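Local coordinates for protein beta-mannosidase (Trichoderma harzianum, PDB 4CVU) that probably hydrolyses terminal beta-D-mannosyl residues from the non-reducing ends of beta-mannosides, as a glycoside hydrolase of family 2, at residues A[93-97]-A[149-153]; A[129-133]-A[424-428]; A[577-581]-A[650-656]; A[895-901]-A[914-920]. One frame throughout, in Å; residues are numbered along the deposited sequence.

Contact 1. Residues A[93-97]-A[149-153]; sequences PISGL and DPVLS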
loop_
_atom_site.group_PDB
_atom_site.type_symbol
_atom_site.label_atom_id
_atom_site.label_comp_id
_atom_site.label_asym_id
_atom_site.label_seq_id
_atom_site.Cartn_x
_atom_site.Cartn_y
_atom_site.Cartn_z
ATOM N N PRO A 93 5.369 29.342 25.822
ATOM C CA PRO A 93 6.098 30.025 26.889
ATOM C C PRO A 93 6.487 29.052 28.000
ATOM O O PRO A 93 5.619 28.316 28.489
ATOM C CB PRO A 93 5.091 31.067 27.366
ATOM C CG PRO A 93 4.357 31.441 26.123
ATOM C CD PRO A 93 4.269 30.170 25.293
ATOM N N ILE A 94 7.784 29.031 28.355
ATOM C CA ILE A 94 8.328 28.098 29.357
ATOM C C ILE A 94 8.103 28.669 30.750
ATOM O O ILE A 94 8.542 29.778 31.051
ATOM C CB ILE A 94 9.842 27.825 29.146
ATOM C CG1 ILE A 94 10.104 27.289 27.735
ATOM C CG2 ILE A 94 10.367 26.831 30.179
ATOM C CD1 ILE A 94 11.559 27.009 27.433
ATOM N N SER A 95 7.422 27.917 31.599
ATOM C CA SER A 95 7.115 28.379 32.944
ATOM C C SER A 95 8.098 27.787 33.959
ATOM O O SER A 95 8.860 26.869 33.638
ATOM C CB SER A 95 5.709 27.947 33.305
ATOM O OG SER A 95 5.678 26.548 33.392
ATOM N N GLY A 96 8.102 28.342 35.170
ATOM C CA GLY A 96 8.883 27.801 36.283
ATOM C C GLY A 96 10.383 28.100 36.334
ATOM O O GLY A 96 11.096 27.481 37.106
ATOM N N LEU A 97 10.883 29.016 35.515
ATOM C CA LEU A 97 12.300 29.401 35.605
ATOM C C LEU A 97 12.417 30.529 36.654
ATOM O O LEU A 97 11.561 31.410 36.713
ATOM C CB LEU A 97 12.862 29.865 34.248
ATOM C CG LEU A 97 12.774 28.879 33.059
ATOM C CD1 LEU A 97 13.048 29.591 31.741
ATOM C CD2 LEU A 97 13.734 27.719 33.234
ATOM N N ASP A 149 7.051 34.891 30.164
ATOM C CA ASP A 149 7.673 33.567 30.062
ATOM C C ASP A 149 8.332 33.345 28.698
ATOM O O ASP A 149 7.734 33.639 27.667
ATOM C CB ASP A 149 6.638 32.466 30.306
ATOM C CG ASP A 149 6.296 32.283 31.781
ATOM O OD1 ASP A 149 6.673 33.140 32.625
ATOM O OD2 ASP A 149 5.642 31.262 32.097
ATOM N N PRO A 150 9.566 32.815 28.692
ATOM C CA PRO A 150 10.330 32.820 27.447
ATOM C C PRO A 150 9.929 31.700 26.480
ATOM O O PRO A 150 9.616 30.593 26.900
ATOM C CB PRO A 150 11.772 32.675 27.923
ATOM C CG PRO A 150 11.686 31.949 29.212
ATOM C CD PRO A 150 10.344 32.259 29.819
ATOM N N VAL A 151 9.912 32.033 25.195
ATOM C CA VAL A 151 9.675 31.082 24.133
ATOM C C VAL A 151 11.042 30.727 23.558
ATOM O O VAL A 151 11.864 31.617 23.264
ATOM C CB VAL A 151 8.757 31.681 23.046
ATOM C CG1 VAL A 151 8.822 30.892 21.757
ATOM C CG2 VAL A 151 7.324 31.751 23.564
ATOM N N LEU A 152 11.292 29.428 23.462
ATOM C CA LEU A 152 12.460 28.887 22.784
ATOM C C LEU A 152 12.057 28.445 21.391
ATOM O O LEU A 152 11.103 27.677 21.243
ATOM C CB LEU A 152 13.000 27.687 23.554
ATOM C CG LEU A 152 14.146 26.897 22.923
ATOM C CD1 LEU A 152 15.353 27.772 22.615
ATOM C CD2 LEU A 152 14.523 25.779 23.882
ATOM N N SER A 153 12.760 28.944 20.377
ATOM C CA SER A 153 12.518 28.522 19.022
ATOM C C SER A 153 13.826 28.148 18.363
ATOM O O SER A 153 14.864 28.760 18.651
ATOM C CB SER A 153 11.795 29.592 18.207
ATOM O OG SER A 153 12.686 30.593 17.782
#
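The carboxylate of Asp149 turns one face to the backbone of Ile94 and Ser95: Ile94 O sits above that face, 3.4 Å from Asp149 CG, and Ser95 CA lies on the same side, 3.3 Å from Asp149 OD2. Of the two proline rings, Pro93 runs alongside Val151, its CG and CD against the CG2 methyl, with Pro93 CD 3.8 Å from Val151 CG2; its CB rests on Asp149 CB. Pro150 is touched at two of its ring carbons, CG by Leu97 CD1 at 3.7 Å and CD by Ile94 O at 3.3 Å. A single hydrogen bond joins the segments, from Ile94 N to Pro150 O (2.8 Å) and nearly straight at 169°. Ile94 CG1 stands anti to the carbonyl carbon (chi1 -57°) and passes 3.4 Å from Pro150 O, and the extended chain carries CD1 on to the CB of Leu152. Residues 93-97 follow strand 87-91 and residues 149-153 lead into strand 152-156, antiparallel neighbours in the larger sheet of the galactose-binding-like domain. Ile94 reaches Ile217 of the domain's other sheet, while Leu97 and Pro150 share Phe120, so the contact lies partly between the sheets of the sandwich. Because Asp149 OD2 and Ile94 O are both acceptors, no bond forms between them; the join therefore rests on one backbone hydrogen bond and apolar packing, with the carboxylate meeting mainly C-H groups and a carbonyl along the exposed side.

Contact 2. Residues A[129-133]-A[424-428]; sequences DNQFR and SGTYL. With NA (sodium ion), chain B; MAN (alpha-D-mannopyranose), chain C.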
loop_
_atom_site.group_PDB
_atom_site.type_symbol
_atom_site.label_atom_id
_atom_site.label_comp_id
_atom_site.label_asym_id
_atom_site.label_seq_id
_atom_site.Cartn_x
_atom_site.Cartn_y
_atom_site.Cartn_z
ATOM N N ASP A 129 26.016 24.364 13.900
ATOM C CA ASP A 129 26.218 23.800 12.564
ATOM C C ASP A 129 26.937 22.454 12.557
ATOM O O ASP A 129 27.798 22.207 11.723
ATOM C CB ASP A 129 26.973 24.797 11.701
ATOM C CG ASP A 129 28.354 25.129 12.258
ATOM O OD1 ASP A 129 28.669 24.759 13.414
ATOM O OD2 ASP A 129 29.120 25.751 11.502
ATOM N N ASN A 130 26.577 21.591 13.499
ATOM C CA ASN A 130 27.154 20.248 13.569
ATOM C C ASN A 130 26.202 19.292 14.237
ATOM O O ASN A 130 25.908 19.406 15.426
ATOM C CB ASN A 130 28.508 20.258 14.309
ATOM C CG ASN A 130 29.325 18.987 14.060
ATOM O OD1 ASN A 130 28.792 17.868 14.073
ATOM N ND2 ASN A 130 30.622 19.145 13.868
ATOM N N GLN A 131 25.724 18.326 13.468
ATOM C CA GLN A 131 24.855 17.292 13.993
ATOM C C GLN A 131 25.486 16.543 15.162
ATOM O O GLN A 131 24.786 16.107 16.047
ATOM C CB GLN A 131 24.534 16.275 12.878
ATOM C CG GLN A 131 23.582 15.185 13.290
ATOM C CD GLN A 131 23.162 14.220 12.161
ATOM O OE1 GLN A 131 23.539 14.333 10.989
ATOM N NE2 GLN A 131 22.422 13.228 12.557
ATOM N N PHE A 132 26.811 16.373 15.123
ATOM C CA PHE A 132 27.537 15.477 16.012
ATOM C C PHE A 132 28.108 16.154 17.287
ATOM O O PHE A 132 28.961 15.548 17.954
ATOM C CB PHE A 132 28.703 14.842 15.226
ATOM C CG PHE A 132 28.301 14.295 13.886
ATOM C CD1 PHE A 132 27.202 13.467 13.774
ATOM C CD2 PHE A 132 29.043 14.581 12.757
ATOM C CE1 PHE A 132 26.823 12.967 12.526
ATOM C CE2 PHE A 132 28.680 14.082 11.506
ATOM C CZ PHE A 132 27.582 13.259 11.392
ATOM N N ARG A 133 27.623 17.365 17.624
ATOM C CA ARG A 133 28.112 18.142 18.784
ATOM C C ARG A 133 27.034 18.461 19.806
ATOM O O ARG A 133 25.872 18.665 19.463
ATOM C CB ARG A 133 28.770 19.463 18.346
ATOM C CG ARG A 133 30.159 19.273 17.779
ATOM C CD ARG A 133 30.775 20.541 17.266
ATOM N NE ARG A 133 31.331 21.409 18.319
ATOM C CZ ARG A 133 31.851 22.608 18.094
ATOM N NH1 ARG A 133 31.891 23.097 16.859
ATOM N NH2 ARG A 133 32.335 23.333 19.103
ATOM N N SER A 424 29.511 7.008 6.707
ATOM C CA SER A 424 28.841 7.884 7.643
ATOM C C SER A 424 27.350 7.821 7.505
ATOM O O SER A 424 26.778 8.190 6.463
ATOM C CB SER A 424 29.291 9.354 7.504
ATOM O OG SER A 424 28.407 10.272 8.196
ATOM N N GLY A 425 26.835 7.091 8.483
ATOM C CA GLY A 425 25.730 7.449 9.366
ATOM C C GLY A 425 26.278 8.334 10.482
ATOM O O GLY A 425 26.584 9.523 10.250
ATOM N N THR A 426 26.398 7.787 11.681
ATOM C CA THR A 426 26.642 8.650 12.815
ATOM C C THR A 426 27.372 8.048 13.997
ATOM O O THR A 426 27.518 6.829 14.058
ATOM C CB THR A 426 25.280 9.172 13.305
ATOM O OG1 THR A 426 25.472 10.370 14.074
ATOM C CG2 THR A 426 24.579 8.167 14.126
ATOM N N TYR A 427 27.757 8.906 14.965
ATOM C CA TYR A 427 28.241 8.449 16.278
ATOM C C TYR A 427 27.061 7.931 17.069
ATOM O O TYR A 427 26.109 8.658 17.300
ATOM C CB TYR A 427 28.992 9.559 17.085
ATOM C CG TYR A 427 30.078 10.238 16.294
ATOM C CD1 TYR A 427 31.336 9.668 16.171
ATOM C CD2 TYR A 427 29.819 11.415 15.601
ATOM C CE1 TYR A 427 32.323 10.276 15.413
ATOM C CE2 TYR A 427 30.799 12.038 14.853
ATOM C CZ TYR A 427 32.038 11.448 14.740
ATOM O OH TYR A 427 32.982 12.071 13.952
ATOM N N LEU A 428 27.127 6.663 17.491
ATOM C CA LEU A 428 25.999 6.055 18.166
ATOM C C LEU A 428 25.776 6.660 19.527
ATOM O O LEU A 428 26.724 6.998 20.268
ATOM C CB LEU A 428 26.160 4.528 18.310
ATOM C CG LEU A 428 26.337 3.713 17.023
ATOM C CD1 LEU A 428 26.421 2.243 17.368
ATOM C CD2 LEU A 428 25.213 3.952 16.019
HETATM NA NA NA B . 31.487 26.683 12.035
HETATM C C1 MAN C . 30.316 29.754 6.864
HETATM C C2 MAN C . 30.962 28.439 6.436
HETATM C C3 MAN C . 30.109 27.261 6.912
HETATM C C4 MAN C . 29.839 27.369 8.418
HETATM C C5 MAN C . 29.193 28.726 8.724
HETATM C C6 MAN C . 28.939 28.955 10.214
HETATM O O2 MAN C . 32.263 28.322 6.985
HETATM O O3 MAN C . 30.788 26.071 6.618
HETATM O O4 MAN C . 29.008 26.323 8.850
HETATM O O5 MAN C . 30.038 29.759 8.254
HETATM O O6 MAN C . 28.092 30.066 10.417
HETATM O O HOH W 1 30.005 27.627 13.293
#
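Phe132 and Tyr427 form a T-shaped pair, the edge of the tyrosine toward the face of the phenylalanine, with ring centroids 5.2 Å apart and planes at 83°. The leading atom is Tyr427 CE2, 3.5 Å from Phe132 CG and equally near its CB. Phe132 CG stands anti to the carbonyl carbon (chi1 -48°), which swings the ring toward Tyr427. Gln131 CB covers one face of the Phe132 ring. Polar atoms of the other segment also approach this ring: Thr426 OG1 comes to 3.3 Å from Phe132 CE1, and Gly425 O is near CZ. With an alanine here, the Tyr427 edge would probably lose the ring it meets, opening a gap beside Thr426. The segments join two domains: 129-133 is a loop of the galactose-binding-like domain, and 424-428 follows strand 418-421, one of the parallel strands of the barrel, at the strand end where (beta/alpha)8 glycosidases such as family 2 enzymes carry their active sites. No hydrogen bond crosses between the segments; within 129-133, Asn130 OD1 accepts from Phe132 N (2.7 Å, 148°) in an Asx turn, within the type I turn from Asn130 to Arg133. Glu467 of helix 458-475 takes bonds from both Asn130 ND2 and Tyr427 OH. At the far end of 129-133, Asp129 OD2 binds the sodium ion at 2.6 Å and accepts from O4 of a mannose at 2.7 Å, a sugar of a glycan attached to the protein.

Contact 3. Residues A[577-581]-A[650-656]; sequences TSVSF and LAVERYY. With NAG (2-acetamido-2-deoxy-beta-D-glucopyranose), chain D.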
loop_
_atom_site.group_PDB
_atom_site.type_symbol
_atom_site.label_atom_id
_atom_site.label_comp_id
_atom_site.label_asym_id
_atom_site.label_seq_id
_atom_site.Cartn_x
_atom_site.Cartn_y
_atom_site.Cartn_z
ATOM N N THR A 577 29.256 -12.390 -12.362
ATOM C CA THR A 577 28.693 -13.608 -11.783
ATOM C C THR A 577 29.361 -14.890 -12.257
ATOM O O THR A 577 29.128 -15.915 -11.678
ATOM C CB THR A 577 27.200 -13.762 -12.044
ATOM O OG1 THR A 577 26.963 -13.850 -13.466
ATOM C CG2 THR A 577 26.450 -12.576 -11.430
ATOM N N SER A 578 30.178 -14.829 -13.306
ATOM C CA SER A 578 30.920 -16.006 -13.764
ATOM C C SER A 578 32.096 -16.436 -12.860
ATOM O O SER A 578 32.599 -17.552 -13.005
ATOM C CB SER A 578 31.446 -15.794 -15.188
ATOM O OG SER A 578 32.447 -14.794 -15.182
ATOM N N VAL A 579 32.564 -15.569 -11.961
ATOM C CA VAL A 579 33.633 -15.943 -11.048
ATOM C C VAL A 579 33.245 -15.929 -9.571
ATOM O O VAL A 579 34.119 -16.100 -8.689
ATOM C CB VAL A 579 34.881 -15.040 -11.228
ATOM C CG1 VAL A 579 35.454 -15.207 -12.638
ATOM C CG2 VAL A 579 34.559 -13.590 -10.939
ATOM N N SER A 580 31.946 -15.741 -9.283
ATOM C CA SER A 580 31.488 -15.559 -7.917
ATOM C C SER A 580 31.877 -16.657 -6.947
ATOM O O SER A 580 32.071 -16.397 -5.786
ATOM C CB SER A 580 29.959 -15.396 -7.914
ATOM O OG SER A 580 29.581 -14.250 -8.687
ATOM N N PHE A 581 31.941 -17.893 -7.423
ATOM C CA PHE A 581 32.289 -19.056 -6.595
ATOM C C PHE A 581 33.681 -19.583 -6.901
ATOM O O PHE A 581 34.022 -20.700 -6.546
ATOM C CB PHE A 581 31.248 -20.138 -6.826
ATOM C CG PHE A 581 29.866 -19.702 -6.404
ATOM C CD1 PHE A 581 29.579 -19.578 -5.058
ATOM C CD2 PHE A 581 28.898 -19.393 -7.326
ATOM C CE1 PHE A 581 28.303 -19.148 -4.645
ATOM C CE2 PHE A 581 27.615 -18.977 -6.917
ATOM C CZ PHE A 581 27.354 -18.849 -5.577
ATOM N N LEU A 650 21.048 -12.008 -13.558
ATOM C CA LEU A 650 22.072 -12.861 -14.137
ATOM C C LEU A 650 22.620 -13.922 -13.146
ATOM O O LEU A 650 22.910 -15.076 -13.529
ATOM C CB LEU A 650 23.211 -12.028 -14.682
ATOM C CG LEU A 650 23.002 -11.159 -15.933
ATOM C CD1 LEU A 650 24.289 -10.436 -16.296
ATOM C CD2 LEU A 650 22.501 -11.977 -17.127
ATOM N N ALA A 651 22.781 -13.500 -11.888
ATOM C CA ALA A 651 23.208 -14.370 -10.822
ATOM C C ALA A 651 22.300 -15.596 -10.707
ATOM O O ALA A 651 22.783 -16.722 -10.705
ATOM C CB ALA A 651 23.260 -13.606 -9.502
ATOM N N VAL A 652 20.994 -15.352 -10.581
ATOM C CA VAL A 652 20.025 -16.403 -10.518
ATOM C C VAL A 652 20.053 -17.281 -11.774
ATOM O O VAL A 652 20.079 -18.482 -11.662
ATOM C CB VAL A 652 18.585 -15.860 -10.347
ATOM C CG1 VAL A 652 17.601 -16.992 -10.480
ATOM C CG2 VAL A 652 18.409 -15.187 -9.004
ATOM N N GLU A 653 20.055 -16.659 -12.955
ATOM C CA GLU A 653 19.931 -17.397 -14.196
ATOM C C GLU A 653 21.114 -18.316 -14.362
ATOM O O GLU A 653 20.971 -19.400 -14.871
ATOM C CB GLU A 653 19.813 -16.483 -15.416
ATOM C CG GLU A 653 18.467 -15.781 -15.544
ATOM C CD GLU A 653 18.457 -14.702 -16.609
ATOM O OE1 GLU A 653 19.525 -14.335 -17.164
ATOM O OE2 GLU A 653 17.353 -14.245 -16.909
ATOM N N ARG A 654 22.265 -17.891 -13.877
ATOM C CA ARG A 654 23.499 -18.671 -14.070
ATOM C C ARG A 654 23.584 -19.880 -13.150
ATOM O O ARG A 654 24.174 -20.888 -13.539
ATOM C CB ARG A 654 24.720 -17.804 -13.870
ATOM C CG ARG A 654 26.036 -18.539 -14.117
ATOM C CD ARG A 654 27.232 -17.612 -13.917
ATOM N NE ARG A 654 27.463 -16.720 -15.053
ATOM C CZ ARG A 654 28.215 -17.016 -16.126
ATOM N NH1 ARG A 654 28.814 -18.189 -16.254
ATOM N NH2 ARG A 654 28.349 -16.123 -17.093
ATOM N N TYR A 655 22.957 -19.796 -11.969
ATOM C CA TYR A 655 23.185 -20.777 -10.911
ATOM C C TYR A 655 21.963 -21.474 -10.327
ATOM O O TYR A 655 22.085 -22.627 -9.881
ATOM C CB TYR A 655 23.970 -20.125 -9.756
ATOM C CG TYR A 655 25.366 -19.715 -10.141
ATOM C CD1 TYR A 655 26.364 -20.666 -10.371
ATOM C CD2 TYR A 655 25.695 -18.388 -10.270
ATOM C CE1 TYR A 655 27.657 -20.277 -10.709
ATOM C CE2 TYR A 655 26.966 -18.000 -10.619
ATOM C CZ TYR A 655 27.939 -18.939 -10.847
ATOM O OH TYR A 655 29.197 -18.520 -11.182
ATOM N N TYR A 656 20.809 -20.804 -10.337
ATOM C CA TYR A 656 19.621 -21.285 -9.615
ATOM C C TYR A 656 18.377 -21.470 -10.481
ATOM O O TYR A 656 18.205 -20.795 -11.481
ATOM C CB TYR A 656 19.306 -20.346 -8.458
ATOM C CG TYR A 656 20.409 -20.342 -7.453
ATOM C CD1 TYR A 656 20.433 -21.266 -6.426
ATOM C CD2 TYR A 656 21.484 -19.477 -7.593
ATOM C CE1 TYR A 656 21.491 -21.311 -5.509
ATOM C CE2 TYR A 656 22.545 -19.502 -6.710
ATOM C CZ TYR A 656 22.555 -20.424 -5.681
ATOM O OH TYR A 656 23.628 -20.414 -4.839
HETATM C C1 NAG D . 17.997 -8.297 -19.153
HETATM C C2 NAG D . 19.262 -7.756 -19.815
HETATM C C3 NAG D . 19.743 -8.631 -20.945
HETATM C C4 NAG D . 19.857 -10.066 -20.477
HETATM C C5 NAG D . 18.532 -10.505 -19.883
HETATM C C6 NAG D . 18.637 -11.928 -19.333
HETATM C C7 NAG D . 19.736 -5.356 -20.019
HETATM C C8 NAG D . 19.281 -4.051 -20.602
HETATM N N2 NAG D . 18.990 -6.431 -20.319
HETATM O O3 NAG D . 21.014 -8.185 -21.316
HETATM O O4 NAG D . 20.205 -10.896 -21.565
HETATM O O5 NAG D . 18.165 -9.655 -18.809
HETATM O O6 NAG D . 17.459 -12.206 -18.615
HETATM O O7 NAG D . 20.758 -5.388 -19.330
HETATM O O HOH W 2 26.226 -14.220 -16.661
HETATM O O HOH W 3 31.849 -19.063 -10.156
#
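Phe581 drives its edge into the face of Tyr655: the ring planes stand at 85°, centroids 4.9 Å apart, with Phe581 CE2 over the centre of the tyrosine ring. Arg654 CG lies on the opposite face, offset toward the rim. At the ring's edge, Tyr655 OH donates to Thr577 O (2.7 Å), approaching in the carbonyl plane. Water 3 donates to the same hydroxyl and accepts from Phe581 N, and so bridges the hydroxyl to the backbone of the 577-581 loop. Replacing Tyr655 by a phenylalanine would probably leave Thr577 O without its donor and water 3 with one acceptor fewer. Arg654 is extended to CD, then bends (chi3 -78°), which lays its guanidinium flat over Ser578 CB, 3.6 Å from CZ. Arg654 NH2 donates to water 2, which also bonds Thr577 OG1. Thr577 CG2 meets the backbone at Ala651 CA, 3.8 Å away. Beside the contact, Glu653 OE2 accepts from O6 of an N-acetylglucosamine (2.7 Å). The contact thus fastens the loop between strands 570-572 and 592-595 to the C-terminal end of helix 638-655; helix 664-692 flanks it through Phe678, which meets Phe581, and Trp853 meets Tyr655 edge-to-face.

Contact 4. Residues A[895-901]-A[914-920]; sequences VLGFFDD and VGFTLQQ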
loop_
_atom_site.group_PDB
_atom_site.type_symbol
_atom_site.label_atom_id
_atom_site.label_comp_id
_atom_site.label_asym_id
_atom_site.label_seq_id
_atom_site.Cartn_x
_atom_site.Cartn_y
_atom_site.Cartn_z
ATOM N N VAL A 895 4.647 -11.451 13.024
ATOM C CA VAL A 895 5.559 -11.901 14.057
ATOM C C VAL A 895 7.001 -11.513 13.719
ATOM O O VAL A 895 7.358 -11.455 12.533
ATOM C CB VAL A 895 5.395 -13.450 14.254
ATOM C CG1 VAL A 895 5.967 -14.230 13.099
ATOM C CG2 VAL A 895 6.073 -13.886 15.518
ATOM N N LEU A 896 7.802 -11.189 14.761
ATOM C CA LEU A 896 9.227 -10.911 14.599
ATOM C C LEU A 896 10.089 -11.970 15.299
ATOM O O LEU A 896 9.743 -12.401 16.381
ATOM C CB LEU A 896 9.522 -9.519 15.147
ATOM C CG LEU A 896 8.771 -8.374 14.444
ATOM C CD1 LEU A 896 8.928 -7.070 15.212
ATOM C CD2 LEU A 896 9.284 -8.236 13.026
ATOM N N GLY A 897 11.197 -12.379 14.677
ATOM C CA GLY A 897 12.069 -13.371 15.231
ATOM C C GLY A 897 12.880 -14.104 14.199
ATOM O O GLY A 897 13.057 -13.620 13.093
ATOM N N PHE A 898 13.353 -15.289 14.554
ATOM C CA PHE A 898 14.137 -16.102 13.648
ATOM C C PHE A 898 14.153 -17.562 14.129
ATOM O O PHE A 898 14.064 -17.831 15.325
ATOM C CB PHE A 898 15.547 -15.532 13.483
ATOM C CG PHE A 898 16.234 -15.192 14.787
ATOM C CD1 PHE A 898 16.905 -16.182 15.512
ATOM C CD2 PHE A 898 16.207 -13.899 15.295
ATOM C CE1 PHE A 898 17.540 -15.888 16.719
ATOM C CE2 PHE A 898 16.834 -13.589 16.501
ATOM C CZ PHE A 898 17.491 -14.598 17.224
ATOM N N PHE A 899 14.290 -18.473 13.181
ATOM C CA PHE A 899 14.374 -19.910 13.445
ATOM C C PHE A 899 15.811 -20.274 13.873
ATOM O O PHE A 899 16.770 -19.568 13.532
ATOM C CB PHE A 899 13.990 -20.698 12.193
ATOM C CG PHE A 899 12.562 -20.496 11.760
ATOM C CD1 PHE A 899 11.530 -21.267 12.319
ATOM C CD2 PHE A 899 12.237 -19.552 10.781
ATOM C CE1 PHE A 899 10.202 -21.075 11.945
ATOM C CE2 PHE A 899 10.913 -19.353 10.408
ATOM C CZ PHE A 899 9.897 -20.131 10.982
ATOM N N ASP A 900 15.956 -21.411 14.562
ATOM C CA ASP A 900 17.292 -21.829 15.029
ATOM C C ASP A 900 18.104 -22.452 13.912
ATOM O O ASP A 900 19.288 -22.713 14.062
ATOM C CB ASP A 900 17.213 -22.749 16.253
ATOM C CG ASP A 900 16.663 -24.126 15.940
ATOM O OD1 ASP A 900 16.788 -24.610 14.793
ATOM O OD2 ASP A 900 16.132 -24.771 16.884
ATOM N N ASP A 901 17.443 -22.690 12.781
ATOM C CA ASP A 901 18.129 -23.107 11.571
ATOM C C ASP A 901 17.202 -22.877 10.381
ATOM O O ASP A 901 15.990 -22.798 10.550
ATOM C CB ASP A 901 18.498 -24.591 11.625
ATOM C CG ASP A 901 19.645 -24.932 10.681
ATOM O OD1 ASP A 901 20.324 -23.998 10.207
ATOM O OD2 ASP A 901 19.848 -26.124 10.394
ATOM N N VAL A 914 13.024 -27.654 14.609
ATOM C CA VAL A 914 13.472 -26.258 14.467
ATOM C C VAL A 914 12.636 -25.397 15.388
ATOM O O VAL A 914 11.430 -25.346 15.244
ATOM C CB VAL A 914 13.305 -25.778 13.006
ATOM C CG1 VAL A 914 13.762 -24.345 12.863
ATOM C CG2 VAL A 914 14.092 -26.665 12.027
ATOM N N GLY A 915 13.280 -24.752 16.357
ATOM C CA GLY A 915 12.616 -23.746 17.210
ATOM C C GLY A 915 12.703 -22.340 16.619
ATOM O O GLY A 915 13.384 -22.117 15.621
ATOM N N PHE A 916 12.007 -21.404 17.256
ATOM C CA PHE A 916 11.911 -20.020 16.819
ATOM C C PHE A 916 12.052 -19.134 18.047
ATOM O O PHE A 916 11.378 -19.349 19.058
ATOM C CB PHE A 916 10.535 -19.780 16.159
ATOM C CG PHE A 916 10.381 -18.437 15.465
ATOM C CD1 PHE A 916 10.774 -18.272 14.145
ATOM C CD2 PHE A 916 9.786 -17.369 16.105
ATOM C CE1 PHE A 916 10.615 -17.052 13.485
ATOM C CE2 PHE A 916 9.598 -16.152 15.452
ATOM C CZ PHE A 916 10.031 -15.991 14.143
ATOM N N THR A 917 12.925 -18.139 17.952
ATOM C CA THR A 917 13.022 -17.091 18.968
ATOM C C THR A 917 11.956 -16.031 18.718
ATOM O O THR A 917 12.076 -15.247 17.795
ATOM C CB THR A 917 14.421 -16.490 18.924
ATOM O OG1 THR A 917 15.358 -17.539 19.175
ATOM C CG2 THR A 917 14.600 -15.378 19.937
ATOM N N LEU A 918 10.884 -16.065 19.492
ATOM C CA LEU A 918 9.775 -15.154 19.309
ATOM C C LEU A 918 10.140 -13.841 19.963
ATOM O O LEU A 918 10.264 -13.777 21.171
ATOM C CB LEU A 918 8.487 -15.715 19.930
ATOM C CG LEU A 918 7.213 -14.881 19.795
ATOM C CD1 LEU A 918 6.916 -14.630 18.343
ATOM C CD2 LEU A 918 6.042 -15.605 20.444
ATOM N N GLN A 919 10.319 -12.794 19.167
ATOM C CA GLN A 919 10.636 -11.462 19.688
ATOM C C GLN A 919 9.392 -10.627 19.862
ATOM O O GLN A 919 9.286 -9.877 20.823
ATOM C CB GLN A 919 11.610 -10.730 18.803
ATOM C CG GLN A 919 12.919 -11.448 18.682
ATOM C CD GLN A 919 13.835 -10.822 17.681
ATOM O OE1 GLN A 919 13.416 -10.515 16.574
ATOM N NE2 GLN A 919 15.098 -10.609 18.062
ATOM N N GLN A 920 8.450 -10.743 18.928
ATOM C CA GLN A 920 7.175 -10.047 19.072
ATOM C C GLN A 920 6.095 -10.768 18.308
ATOM O O GLN A 920 6.329 -11.223 17.228
ATOM C CB GLN A 920 7.281 -8.619 18.512
ATOM C CG GLN A 920 5.976 -7.827 18.559
ATOM C CD GLN A 920 6.115 -6.462 17.911
ATOM O OE1 GLN A 920 6.269 -5.483 18.597
ATOM N NE2 GLN A 920 6.111 -6.416 16.580
HETATM O O HOH W 4 15.873 -19.413 17.271
#
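Leu896 O is gripped by two successive amides, Gln919 N at 2.9 Å and, weakly, Gln920 N at 3.3 Å, the classic beta bulge of this antiparallel pair. Leu896 N returns a bond to Gln920 O, 2.9 Å and 168°. Further along, Thr917 N donates to Phe898 O; beyond it, Asp900 N binds Gly915 O while Asp900 OD2 receives Gly915 N (2.9 Å) from above the carboxylate plane. Phe916 CG lies anti to the backbone N (chi1 -171°), which carries the ring across Gly897 and under Phe898 N; any CB on Gly897 would clash with this ring and with Thr917 O. The same ring turns its edge to the face of Phe899, centroids 4.7 Å apart, with Phe916 CD1 over the ring centre. On the other side of the sheet, Thr917 CB makes a CH-pi contact with the Phe898 ring, 4.1 Å from its centroid. Gln919 sends NE2 to Asp409. Strand 895-899 is an outermost strand of the four-stranded sheet of the Ig-fold domain, next to strand 911-921; Phe898 stacks on Trp726 and packs on helices 401-413 and 729-736, while Phe899 packs on Leu889 of strand 884-890.

The four contacts are spread over a large multidomain chain. Contacts 1 and 2 alternate along the sequence, their centres about 28 Å apart, and both draw on the galactose-binding-like domain: contact 1 closes within it, whereas contact 2 sets one of its loops against the loop that follows strand 418-421 of the barrel. Contacts 3 and 4 follow in series, about 30 Å apart between centres, contact 3 binding a loop to helix 638-655 and contact 4 lying inside the C-terminal Ig-fold domain. Contacts 1 and 3 are farthest apart, about 63 Å between centres, on opposite sides of the chain's centre. No two touch; they lie in separate regions of the enzyme.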